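Local coordinates for beta-lactamase (Sebaldella termitidis, PDB 6N1N), which probably hydrolyses beta-lactams to substituted beta-amino acids, as a class D serine enzyme that confers antibiotic resistance, at residues E94-S99 and R187-W192; L59-E64 and L101-K106; E148-F153 and I200-G205; Y158-M163 and I171-M176. One frame throughout, in Å; residues are numbered along the deposited sequence. Where two conformers were deposited one is given.

Interaction 1 of 4, residues E94-S99 and R187-W192; sequences EAYEYS and RGKTGW. With SO4 (sulfate ion), chain C.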
# COMPACT_ATOMS: atom_id res chain seq x y z
N GLU A 94 -0.41 -13.96 7.62
CA GLU A 94 -0.98 -14.65 6.48
C GLU A 94 -2.03 -13.80 5.77
O GLU A 94 -2.09 -13.76 4.54
CB GLU A 94 -1.61 -15.96 6.94
CG GLU A 94 -0.66 -17.00 7.56
CD GLU A 94 -1.42 -18.13 8.22
OE1 GLU A 94 -2.35 -17.85 9.00
OE2 GLU A 94 -1.08 -19.30 7.94
N ALA A 95 -2.91 -13.17 6.54
CA ALA A 95 -3.94 -12.33 5.93
C ALA A 95 -3.32 -11.20 5.10
O ALA A 95 -3.82 -10.88 4.01
CB ALA A 95 -4.85 -11.78 7.03
N TYR A 96 -2.23 -10.61 5.58
CA TYR A 96 -1.51 -9.61 4.81
C TYR A 96 -0.93 -10.21 3.53
O TYR A 96 -1.12 -9.68 2.43
CB TYR A 96 -0.42 -8.99 5.69
CG TYR A 96 0.32 -7.83 5.08
CD1 TYR A 96 -0.05 -6.52 5.35
CD2 TYR A 96 1.41 -8.03 4.24
CE1 TYR A 96 0.63 -5.46 4.80
CE2 TYR A 96 2.08 -6.98 3.69
CZ TYR A 96 1.71 -5.69 3.96
OH TYR A 96 2.39 -4.63 3.42
N GLU A 97 -0.19 -11.31 3.68
CA GLU A 97 0.47 -11.91 2.53
C GLU A 97 -0.53 -12.31 1.45
O GLU A 97 -0.29 -12.07 0.25
CB GLU A 97 1.26 -13.13 2.98
CG GLU A 97 1.92 -13.86 1.83
CD GLU A 97 2.76 -15.03 2.30
OE1 GLU A 97 3.14 -15.04 3.50
OE2 GLU A 97 3.04 -15.93 1.47
N TYR A 98 -1.65 -12.89 1.84
CA TYR A 98 -2.67 -13.38 0.92
C TYR A 98 -3.70 -12.33 0.54
O TYR A 98 -4.59 -12.62 -0.27
CB TYR A 98 -3.43 -14.56 1.55
CG TYR A 98 -2.60 -15.73 1.95
CD1 TYR A 98 -1.46 -16.09 1.24
CD2 TYR A 98 -2.95 -16.50 3.06
CE1 TYR A 98 -0.70 -17.18 1.63
CE2 TYR A 98 -2.21 -17.57 3.45
CZ TYR A 98 -1.08 -17.92 2.73
OH TYR A 98 -0.37 -19.00 3.15
N SER A 99 -3.63 -11.15 1.15
CA SER A 99 -4.61 -10.10 0.93
C SER A 99 -6.02 -10.63 1.20
O SER A 99 -6.95 -10.44 0.41
CB SER A 99 -4.48 -9.55 -0.49
OG SER A 99 -3.14 -9.14 -0.69
N ARG A 187 9.59 -3.81 0.94
CA ARG A 187 8.27 -3.87 1.56
C ARG A 187 7.29 -3.23 0.58
O ARG A 187 7.38 -2.05 0.29
CB ARG A 187 8.27 -3.11 2.89
CG ARG A 187 9.13 -3.74 3.94
CD ARG A 187 9.34 -2.83 5.13
NE ARG A 187 10.03 -3.50 6.22
CZ ARG A 187 11.35 -3.56 6.37
NH1 ARG A 187 12.14 -2.98 5.50
NH2 ARG A 187 11.86 -4.22 7.42
N GLY A 188 6.39 -4.02 0.01
CA GLY A 188 5.45 -3.47 -0.95
C GLY A 188 4.13 -4.18 -0.87
O GLY A 188 4.10 -5.39 -0.59
N LYS A 189 3.03 -3.46 -1.06
CA LYS A 189 1.68 -4.02 -0.96
C LYS A 189 0.89 -3.56 -2.17
O LYS A 189 0.91 -2.38 -2.54
CB LYS A 189 0.94 -3.62 0.32
CG LYS A 189 -0.49 -4.17 0.48
CD LYS A 189 -0.47 -5.64 0.83
CE LYS A 189 -1.85 -6.30 0.73
NZ LYS A 189 -2.26 -6.60 -0.70
N THR A 190 0.20 -4.52 -2.80
CA THR A 190 -0.69 -4.26 -3.90
C THR A 190 -2.10 -3.92 -3.43
O THR A 190 -2.57 -4.31 -2.36
CB THR A 190 -0.73 -5.50 -4.77
OG1 THR A 190 -0.97 -6.63 -3.92
CG2 THR A 190 0.58 -5.67 -5.43
N GLY A 191 -2.79 -3.17 -4.26
CA GLY A 191 -4.22 -3.01 -4.10
C GLY A 191 -4.83 -2.72 -5.45
O GLY A 191 -4.16 -2.18 -6.34
N TRP A 192 -6.08 -3.11 -5.63
CA TRP A 192 -6.73 -2.64 -6.84
C TRP A 192 -8.23 -2.56 -6.70
O TRP A 192 -8.85 -3.23 -5.88
CB TRP A 192 -6.32 -3.50 -8.05
CG TRP A 192 -7.13 -4.68 -8.34
CD1 TRP A 192 -7.03 -5.90 -7.75
CD2 TRP A 192 -8.15 -4.78 -9.35
NE1 TRP A 192 -7.94 -6.77 -8.33
CE2 TRP A 192 -8.64 -6.10 -9.30
CE3 TRP A 192 -8.70 -3.88 -10.27
CZ2 TRP A 192 -9.67 -6.55 -10.15
CZ3 TRP A 192 -9.73 -4.32 -11.11
CH2 TRP A 192 -10.20 -5.65 -11.04
S SO4 C . -4.50 -7.19 -4.21
O1 SO4 C . -4.91 -8.43 -4.88
O2 SO4 C . -5.47 -6.84 -3.13
O3 SO4 C . -3.20 -7.40 -3.57
O4 SO4 C . -4.42 -6.13 -5.22
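K189, the lysine of the KTG motif on strand 184-195, meets S99 and Y96 in the active site, beside the predicted nucleophile S51. K189 NZ donates a hydrogen bond to S99 OG at 2.7 Å. S99 was modelled in two conformers; the bond is seen in the one given and is less certain for that reason. A second bond runs from K189 NZ to T190 O at 2.8 Å, so the ammonium is also held from its own strand. The lysine chain starts with CG anti to the backbone N (chi1 179°). A bend at chi2 brings CD over one face of the Y96 ring, and a bend at chi4 turns NZ toward S99 OG and T190 O. The CD atom sits 4.1 Å from the ring centroid, a CH-pi contact offset toward the rim. Y96 OH also lies 3.6 Å from K189 CB, as the two side chains run antiparallel alongside each other. S99 probably corresponds to the serine of the class D Ser-X-Val motif, with leucine in the third place here. It follows directly on helix 92-98, whose end is a Schellman motif with S99 at positive phi (55°). A sulfate, probably from the crystallisation liquor, lies in the site. Its O3 is 3.1 Å from K189 NZ. The T190 OG1 to O3 distance is so short that its details are doubtful. S51 and R235 also hydrogen-bond the sulfate. The site thus offers an anion several donors, consistent with binding of a beta-lactam carboxylate. The edge of the W192 ring faces sulfate O4, with CD1 3.6 Å from it.

Interaction 2 of 4, residues L59-E64 and L101-K106; sequences LIFLEE and LWFYMK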
# COMPACT_ATOMS: atom_id res chain seq x y z
N LEU A 59 -1.40 -1.91 11.36
CA LEU A 59 -0.99 -1.11 12.53
C LEU A 59 -2.15 -0.95 13.49
O LEU A 59 -1.99 -1.10 14.71
CB LEU A 59 -0.50 0.28 12.11
CG LEU A 59 0.74 0.39 11.22
CD1 LEU A 59 0.84 1.81 10.68
CD2 LEU A 59 2.00 0.02 11.96
N ILE A 60 -3.34 -0.65 12.96
CA ILE A 60 -4.49 -0.38 13.81
C ILE A 60 -4.91 -1.65 14.55
O ILE A 60 -5.19 -1.61 15.74
CB ILE A 60 -5.65 0.21 12.98
CG1 ILE A 60 -5.28 1.61 12.47
CG2 ILE A 60 -6.92 0.30 13.81
CD1 ILE A 60 -6.24 2.18 11.43
N PHE A 61 -4.96 -2.79 13.84
CA PHE A 61 -5.35 -4.05 14.49
C PHE A 61 -4.45 -4.37 15.69
O PHE A 61 -4.95 -4.78 16.75
CB PHE A 61 -5.29 -5.21 13.48
CG PHE A 61 -6.51 -5.35 12.59
CD1 PHE A 61 -7.39 -4.30 12.38
CD2 PHE A 61 -6.74 -6.54 11.95
CE1 PHE A 61 -8.47 -4.45 11.55
CE2 PHE A 61 -7.84 -6.70 11.13
CZ PHE A 61 -8.70 -5.66 10.94
N LEU A 62 -3.14 -4.19 15.55
CA LEU A 62 -2.25 -4.49 16.67
C LEU A 62 -2.39 -3.47 17.78
O LEU A 62 -2.47 -3.84 18.95
CB LEU A 62 -0.81 -4.58 16.18
CG LEU A 62 -0.60 -5.78 15.27
CD1 LEU A 62 0.64 -5.58 14.44
CD2 LEU A 62 -0.47 -7.08 16.09
N GLU A 63 -2.40 -2.18 17.44
CA GLU A 63 -2.46 -1.16 18.49
C GLU A 63 -3.76 -1.26 19.28
O GLU A 63 -3.76 -1.05 20.51
CB GLU A 63 -2.30 0.23 17.88
CG GLU A 63 -2.00 1.34 18.92
CD GLU A 63 -0.64 1.19 19.58
OE1 GLU A 63 0.20 0.44 19.05
OE2 GLU A 63 -0.41 1.86 20.62
N GLU A 64 -4.86 -1.57 18.61
CA GLU A 64 -6.17 -1.71 19.23
C GLU A 64 -6.43 -3.10 19.81
O GLU A 64 -7.53 -3.35 20.31
CB GLU A 64 -7.27 -1.37 18.22
CG GLU A 64 -7.33 0.10 17.86
CD GLU A 64 -7.54 0.95 19.09
OE1 GLU A 64 -8.53 0.71 19.80
OE2 GLU A 64 -6.73 1.85 19.36
N LEU A 101 -9.29 -10.36 2.38
CA LEU A 101 -10.23 -9.32 2.76
C LEU A 101 -11.07 -9.73 3.96
O LEU A 101 -11.30 -8.92 4.86
CB LEU A 101 -11.12 -8.96 1.57
CG LEU A 101 -12.18 -7.89 1.87
CD1 LEU A 101 -11.59 -6.52 2.24
CD2 LEU A 101 -13.11 -7.76 0.67
N TRP A 102 -11.51 -11.00 4.02
CA TRP A 102 -12.42 -11.39 5.09
C TRP A 102 -11.82 -11.14 6.47
O TRP A 102 -12.54 -10.76 7.41
CB TRP A 102 -12.88 -12.85 4.95
CG TRP A 102 -11.87 -13.99 5.30
CD1 TRP A 102 -11.20 -14.78 4.41
CD2 TRP A 102 -11.50 -14.46 6.60
NE1 TRP A 102 -10.43 -15.71 5.07
CE2 TRP A 102 -10.60 -15.53 6.42
CE3 TRP A 102 -11.84 -14.09 7.91
CZ2 TRP A 102 -10.04 -16.22 7.49
CZ3 TRP A 102 -11.28 -14.77 8.96
CH2 TRP A 102 -10.38 -15.82 8.75
N PHE A 103 -10.51 -11.34 6.62
CA PHE A 103 -9.85 -11.17 7.90
C PHE A 103 -9.88 -9.71 8.33
O PHE A 103 -10.20 -9.41 9.49
CB PHE A 103 -8.42 -11.70 7.79
CG PHE A 103 -7.52 -11.45 8.98
CD1 PHE A 103 -7.15 -12.51 9.81
CD2 PHE A 103 -6.95 -10.20 9.22
CE1 PHE A 103 -6.28 -12.32 10.86
CE2 PHE A 103 -6.09 -10.00 10.31
CZ PHE A 103 -5.76 -11.06 11.11
N TYR A 104 -9.62 -8.80 7.40
CA TYR A 104 -9.66 -7.38 7.73
C TYR A 104 -11.08 -6.87 7.94
O TYR A 104 -11.31 -6.04 8.83
CB TYR A 104 -8.90 -6.60 6.66
CG TYR A 104 -7.41 -6.82 6.80
CD1 TYR A 104 -6.65 -6.05 7.67
CD2 TYR A 104 -6.76 -7.81 6.07
CE1 TYR A 104 -5.26 -6.26 7.82
CE2 TYR A 104 -5.39 -8.03 6.21
CZ TYR A 104 -4.64 -7.25 7.08
OH TYR A 104 -3.28 -7.48 7.20
N MSE A 105 -12.04 -7.35 7.15
CA MSE A 105 -13.45 -7.00 7.37
C MSE A 105 -13.93 -7.47 8.75
O MSE A 105 -14.63 -6.74 9.46
CB MSE A 105 -14.33 -7.61 6.27
CG MSE A 105 -14.02 -7.06 4.90
SE MSE A 105 -15.26 -7.75 3.53
CE MSE A 105 -14.87 -9.63 3.61
N LYS A 106 -13.53 -8.69 9.14
CA LYS A 106 -13.92 -9.23 10.43
C LYS A 106 -13.28 -8.43 11.57
O LYS A 106 -13.95 -8.07 12.54
CB LYS A 106 -13.56 -10.71 10.51
CG LYS A 106 -13.96 -11.39 11.82
CD LYS A 106 -13.63 -12.88 11.75
CE LYS A 106 -13.94 -13.62 13.05
NZ LYS A 106 -15.38 -13.93 13.16
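F61 of helix 56-63 reaches into helix 101-108 and touches F103 and Y104. Its ring comes edge first. F61 CZ lies 3.4 Å from the backbone oxygen Y104 O, which sits near the plane of the phenyl ring. F103 CE2 is also near that plane, 3.8 Å from F61 CE2. The same F61 CE2 atom meets Y104 CD1 at 3.7 Å. The F61 and Y104 rings are tilted by 30° and offset with little overlap, their centroids 5.3 Å from each other. This is side-by-side packing rather than a full stack. The first bond of the F61 side chain points toward helix 101-108. That of F103 does not aim at F61, but its chi1 of 173° brings the ring end nearer. Within helix 101-108, F103 CD2 stands 3.9 Å above the centre of the Y104 ring, so the two partners of F61 also pack on each other. Further out, Y104 OH is hydrogen-bonded to S58 OG, about one turn before F61 on the same helix. A95 backs F103, L92 and Y96 back Y104, and Y116 of helix 113-122 packs on F61. No hydrogen bond crosses between the two segments. The contact rests on dispersion between rings, and the weakly positive C-H rim of F61 probably gains a little from facing a carbonyl oxygen.

Interaction 3 of 4, residues E148-F153 and I200-G205; sequences EEQIDF and IIWYVG
Q150 of helix 147-159 brings its amide over W202 and beside V204 of strand 198-209. Its CG stands beside the backbone N (chi1 -70°). The next torsion, chi2 at -95°, lies away from a staggered position and bends the chain, bringing the amide down over the indole. Q150 NE2 sits 3.6 Å above one face of the W202 ring, offset toward the rim. The amide plane is turned 69° from the indole plane, so the group stands over the ring and does not stack flat on it. The aliphatic part joins in, with Q150 CG 3.7 Å from W202 CZ3. On the other branch, Q150 OE1 meets the methyl V204 CG2 at 3.9 Å, and Q150 CD lies 4.0 Å from V204 CG1. V204 crosses the glutamine at about a right angle. No hydrogen bond links the two segments. The polar ends are tied elsewhere: Q150 NE2 is hydrogen-bonded to T52 OG1, next to the predicted nucleophile S51, and W202 NE1 to the backbone oxygen of L48. Both ties reach the S51 region, so helix and strand are joined through it as well as directly. W202 and V204, two residues apart, both point toward the helix, while Y203 between them packs on helix 228-245. A helical region on one face of the central antiparallel sheet and a long C-terminal helix on the other is the architecture typical of the penicillin-recognising serine beta-lactamase fold.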
# COMPACT_ATOMS: atom_id res chain seq x y z
N GLU A 148 1.34 10.77 -3.42
CA GLU A 148 2.10 11.60 -2.48
C GLU A 148 1.72 11.31 -1.02
O GLU A 148 2.59 11.18 -0.16
CB GLU A 148 1.88 13.07 -2.83
CG GLU A 148 2.45 14.09 -1.90
CD GLU A 148 2.02 15.51 -2.29
OE1 GLU A 148 1.54 15.68 -3.44
OE2 GLU A 148 2.16 16.43 -1.46
N GLU A 149 0.42 11.21 -0.74
CA GLU A 149 -0.04 10.95 0.62
C GLU A 149 0.28 9.54 1.09
O GLU A 149 0.55 9.34 2.29
CB GLU A 149 -1.55 11.20 0.70
CG GLU A 149 -1.94 12.64 0.52
CD GLU A 149 -3.43 12.85 0.45
OE1 GLU A 149 -4.13 12.06 -0.20
OE2 GLU A 149 -3.91 13.83 1.07
N GLN A 150 0.27 8.56 0.18
CA GLN A 150 0.73 7.23 0.55
C GLN A 150 2.17 7.29 1.02
O GLN A 150 2.53 6.73 2.06
CB GLN A 150 0.64 6.26 -0.63
CG GLN A 150 -0.75 5.87 -1.05
CD GLN A 150 -1.23 4.58 -0.43
OE1 GLN A 150 -0.76 4.13 0.62
NE2 GLN A 150 -2.21 3.98 -1.09
N ILE A 151 3.01 7.99 0.27
CA ILE A 151 4.43 8.08 0.60
C ILE A 151 4.62 8.82 1.92
O ILE A 151 5.43 8.42 2.76
CB ILE A 151 5.21 8.74 -0.54
CG1 ILE A 151 5.34 7.73 -1.71
CG2 ILE A 151 6.56 9.25 -0.06
CD1 ILE A 151 5.82 8.31 -3.00
N ASP A 152 3.90 9.91 2.13
CA ASP A 152 4.11 10.66 3.36
C ASP A 152 3.73 9.80 4.57
O ASP A 152 4.42 9.82 5.59
CB ASP A 152 3.35 11.98 3.32
CG ASP A 152 4.18 13.09 2.60
OD1 ASP A 152 5.42 13.17 2.82
OD2 ASP A 152 3.63 13.85 1.79
N PHE A 153 2.67 9.00 4.42
CA PHE A 153 2.27 8.07 5.48
C PHE A 153 3.35 7.01 5.71
O PHE A 153 3.69 6.69 6.86
CB PHE A 153 0.93 7.43 5.10
CG PHE A 153 0.66 6.11 5.79
CD1 PHE A 153 0.26 6.07 7.11
CD2 PHE A 153 0.86 4.93 5.12
CE1 PHE A 153 0.05 4.85 7.74
CE2 PHE A 153 0.65 3.72 5.74
CZ PHE A 153 0.25 3.67 7.03
N ILE A 200 -7.88 0.75 -11.22
CA ILE A 200 -6.85 1.39 -10.42
C ILE A 200 -6.00 0.28 -9.81
O ILE A 200 -6.50 -0.55 -9.05
CB ILE A 200 -7.46 2.27 -9.31
CG1 ILE A 200 -8.56 3.20 -9.83
CG2 ILE A 200 -6.34 3.03 -8.56
CD1 ILE A 200 -8.14 4.12 -10.89
N ILE A 201 -4.70 0.27 -10.13
CA ILE A 201 -3.80 -0.77 -9.66
C ILE A 201 -2.63 -0.10 -8.95
O ILE A 201 -1.81 0.57 -9.59
CB ILE A 201 -3.32 -1.68 -10.81
CG1 ILE A 201 -4.56 -2.32 -11.49
CG2 ILE A 201 -2.35 -2.70 -10.30
CD1 ILE A 201 -4.22 -3.09 -12.77
N TRP A 202 -2.54 -0.32 -7.64
CA TRP A 202 -1.50 0.21 -6.79
C TRP A 202 -0.40 -0.82 -6.51
O TRP A 202 -0.66 -2.01 -6.35
CB TRP A 202 -2.03 0.59 -5.42
CG TRP A 202 -3.03 1.67 -5.25
CD1 TRP A 202 -4.39 1.54 -5.16
CD2 TRP A 202 -2.74 3.02 -4.92
NE1 TRP A 202 -4.96 2.76 -4.87
CE2 TRP A 202 -3.96 3.68 -4.70
CE3 TRP A 202 -1.56 3.75 -4.82
CZ2 TRP A 202 -4.03 5.04 -4.41
CZ3 TRP A 202 -1.64 5.09 -4.54
CH2 TRP A 202 -2.85 5.71 -4.31
N TYR A 203 0.80 -0.30 -6.31
CA TYR A 203 1.86 -1.00 -5.57
C TYR A 203 2.61 0.09 -4.79
O TYR A 203 3.19 1.01 -5.39
CB TYR A 203 2.77 -1.77 -6.54
CG TYR A 203 3.72 -2.72 -5.85
CD1 TYR A 203 3.26 -3.69 -4.97
CD2 TYR A 203 5.08 -2.64 -6.09
CE1 TYR A 203 4.15 -4.54 -4.33
CE2 TYR A 203 5.96 -3.52 -5.48
CZ TYR A 203 5.49 -4.45 -4.60
OH TYR A 203 6.40 -5.29 -3.99
N VAL A 204 2.56 0.00 -3.45
CA VAL A 204 3.13 1.05 -2.61
C VAL A 204 4.00 0.39 -1.54
O VAL A 204 3.83 -0.79 -1.22
CB VAL A 204 2.05 1.93 -1.95
CG1 VAL A 204 1.06 2.48 -2.99
CG2 VAL A 204 1.33 1.18 -0.81
N GLY A 205 4.96 1.15 -1.02
CA GLY A 205 5.84 0.62 0.01
C GLY A 205 7.14 1.39 0.06
O GLY A 205 7.19 2.58 -0.25

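Interaction 4 of 4, residues Y158-M163 and I171-M176; sequences YEEKFM and IVKDIM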
# COMPACT_ATOMS: atom_id res chain seq x y z
N TYR A 158 7.97 4.59 8.70
CA TYR A 158 9.39 4.27 8.79
C TYR A 158 10.08 5.02 9.93
O TYR A 158 10.89 4.42 10.66
CB TYR A 158 10.06 4.59 7.45
CG TYR A 158 11.56 4.39 7.47
CD1 TYR A 158 12.10 3.11 7.43
CD2 TYR A 158 12.42 5.46 7.54
CE1 TYR A 158 13.48 2.91 7.47
CE2 TYR A 158 13.78 5.28 7.57
CZ TYR A 158 14.31 4.00 7.52
OH TYR A 158 15.68 3.84 7.55
N GLU A 159 9.80 6.31 10.08
CA GLU A 159 10.39 7.10 11.16
C GLU A 159 9.74 6.83 12.50
O GLU A 159 10.24 7.31 13.53
CB GLU A 159 10.27 8.59 10.81
CG GLU A 159 11.25 9.00 9.71
CD GLU A 159 11.19 10.48 9.36
OE1 GLU A 159 10.17 11.13 9.70
OE2 GLU A 159 12.16 10.98 8.75
N GLU A 160 8.66 6.05 12.51
CA GLU A 160 7.88 5.71 13.71
C GLU A 160 7.38 6.97 14.44
O GLU A 160 7.42 7.07 15.67
CB GLU A 160 8.69 4.79 14.64
CG GLU A 160 9.18 3.58 13.86
CD GLU A 160 9.59 2.37 14.67
OE1 GLU A 160 9.48 2.37 15.91
OE2 GLU A 160 10.05 1.42 14.01
N LYS A 161 6.86 7.91 13.65
CA LYS A 161 6.36 9.18 14.18
C LYS A 161 4.96 9.10 14.76
O LYS A 161 4.58 9.97 15.57
CB LYS A 161 6.37 10.24 13.08
CG LYS A 161 7.76 10.73 12.67
CD LYS A 161 8.49 11.40 13.81
CE LYS A 161 9.27 12.63 13.35
NZ LYS A 161 10.34 12.29 12.38
N PHE A 162 4.17 8.10 14.37
CA PHE A 162 2.83 7.96 14.90
C PHE A 162 2.90 7.44 16.34
O PHE A 162 3.84 6.75 16.72
CB PHE A 162 2.02 6.98 14.06
CG PHE A 162 1.98 7.30 12.59
CD1 PHE A 162 1.69 8.57 12.15
CD2 PHE A 162 2.23 6.31 11.64
CE1 PHE A 162 1.65 8.85 10.78
CE2 PHE A 162 2.16 6.59 10.26
CZ PHE A 162 1.87 7.86 9.85
N MSE A 163 1.89 7.78 17.13
CA MSE A 163 1.83 7.31 18.50
C MSE A 163 1.30 5.87 18.54
O MSE A 163 0.12 5.61 18.78
CB MSE A 163 0.96 8.25 19.35
CG MSE A 163 1.51 9.67 19.42
SE MSE A 163 3.33 9.79 20.16
CE MSE A 163 2.99 8.88 21.85
N ILE A 171 6.30 -5.52 14.54
CA ILE A 171 5.57 -6.58 13.84
C ILE A 171 5.20 -6.14 12.42
O ILE A 171 5.39 -6.90 11.47
CB ILE A 171 4.32 -6.98 14.65
CG1 ILE A 171 4.71 -7.77 15.90
CG2 ILE A 171 3.38 -7.76 13.76
CD1 ILE A 171 3.60 -7.87 16.93
N VAL A 172 4.67 -4.93 12.25
CA VAL A 172 4.22 -4.55 10.92
C VAL A 172 5.40 -4.38 9.97
O VAL A 172 5.36 -4.84 8.83
CB VAL A 172 3.32 -3.29 10.96
CG1 VAL A 172 3.04 -2.77 9.56
CG2 VAL A 172 1.99 -3.61 11.67
N LYS A 173 6.51 -3.78 10.44
CA LYS A 173 7.67 -3.68 9.55
C LYS A 173 8.16 -5.04 9.10
O LYS A 173 8.66 -5.19 7.98
CB LYS A 173 8.80 -2.89 10.24
CG LYS A 173 8.59 -1.36 10.19
CD LYS A 173 9.67 -0.60 10.94
CE LYS A 173 9.58 0.87 10.65
NZ LYS A 173 10.63 1.66 11.36
N ASP A 174 8.00 -6.07 9.94
CA ASP A 174 8.45 -7.40 9.57
C ASP A 174 7.48 -8.05 8.58
O ASP A 174 7.89 -8.58 7.54
CB ASP A 174 8.64 -8.26 10.81
CG ASP A 174 9.22 -9.62 10.49
OD1 ASP A 174 10.38 -9.69 10.04
OD2 ASP A 174 8.52 -10.62 10.72
N ILE A 175 6.17 -8.01 8.87
CA ILE A 175 5.26 -8.71 7.97
C ILE A 175 5.21 -8.03 6.61
O ILE A 175 4.85 -8.68 5.61
CB ILE A 175 3.84 -8.86 8.56
CG1 ILE A 175 3.03 -7.56 8.56
CG2 ILE A 175 3.92 -9.48 9.94
CD1 ILE A 175 1.59 -7.74 9.14
N MSE A 176 5.58 -6.75 6.52
CA MSE A 176 5.59 -6.05 5.24
C MSE A 176 6.69 -6.51 4.26
O MSE A 176 6.62 -6.19 3.07
CB MSE A 176 5.74 -4.54 5.47
CG MSE A 176 4.51 -3.88 6.00
SE MSE A 176 4.91 -1.97 6.38
CE MSE A 176 5.01 -1.34 4.53
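K173 of helix 166-175 stretches out to the end of helix 147-159, where it meets Y158 and E160. CB points toward the other segment, and CG follows beside the backbone N (chi1 -80°). The side chain also packs on L157 of helix 147-159. From CG outward the chain is extended. CD comes within 3.7 Å of E160 OE2. CE is closer to that oxygen, at 3.4 Å, and lies 3.8 Å from Y158 O. The tip, NZ, has two partners. It donates to E160 OE2 at 2.7 Å, a salt bridge that uses the anti lone pair of the carboxylate. It also donates to Y158 O at 2.9 Å, with a C=O...N angle of 123° and the nitrogen tilted 28° from the carbonyl plane. Helix 147-159 closes here in a Schellman motif, and E160 is its first residue out of the helix, at positive phi. The ammonium therefore sits against the C-terminal end of a helix, where its charge would probably be favoured. The chain folds back through the following loop into helix 166-175, so the contact ties the end of one helix to the side of the next. E160 reaches the lysine by an extended chain beyond CG. Elsewhere in this turn, K161 NZ forms a salt bridge with E159 OE1 at 2.9 Å, approaching from above the carboxylate plane.

Interaction 1 is the contact at the active site: the side chain of K189 lies about 4 Å from that of S51. Interaction 3 uses the neighbouring strand, 198-209, of the same sheet, joined by the backbone bonds K189 N to V204 O and G191 O to W202 N, both 2.8 Å. The centres of interactions 1 and 3 are about 13 Å apart. Interaction 2 adjoins the helix of interaction 1 through A95 CB and F103 CG, 3.3 Å apart. Interaction 4 lies away from the site, but K173 O meets R187 NE at 2.8 Å. It shares helix 147-159 with interaction 3, and L62 and V172 pack it against interaction 2.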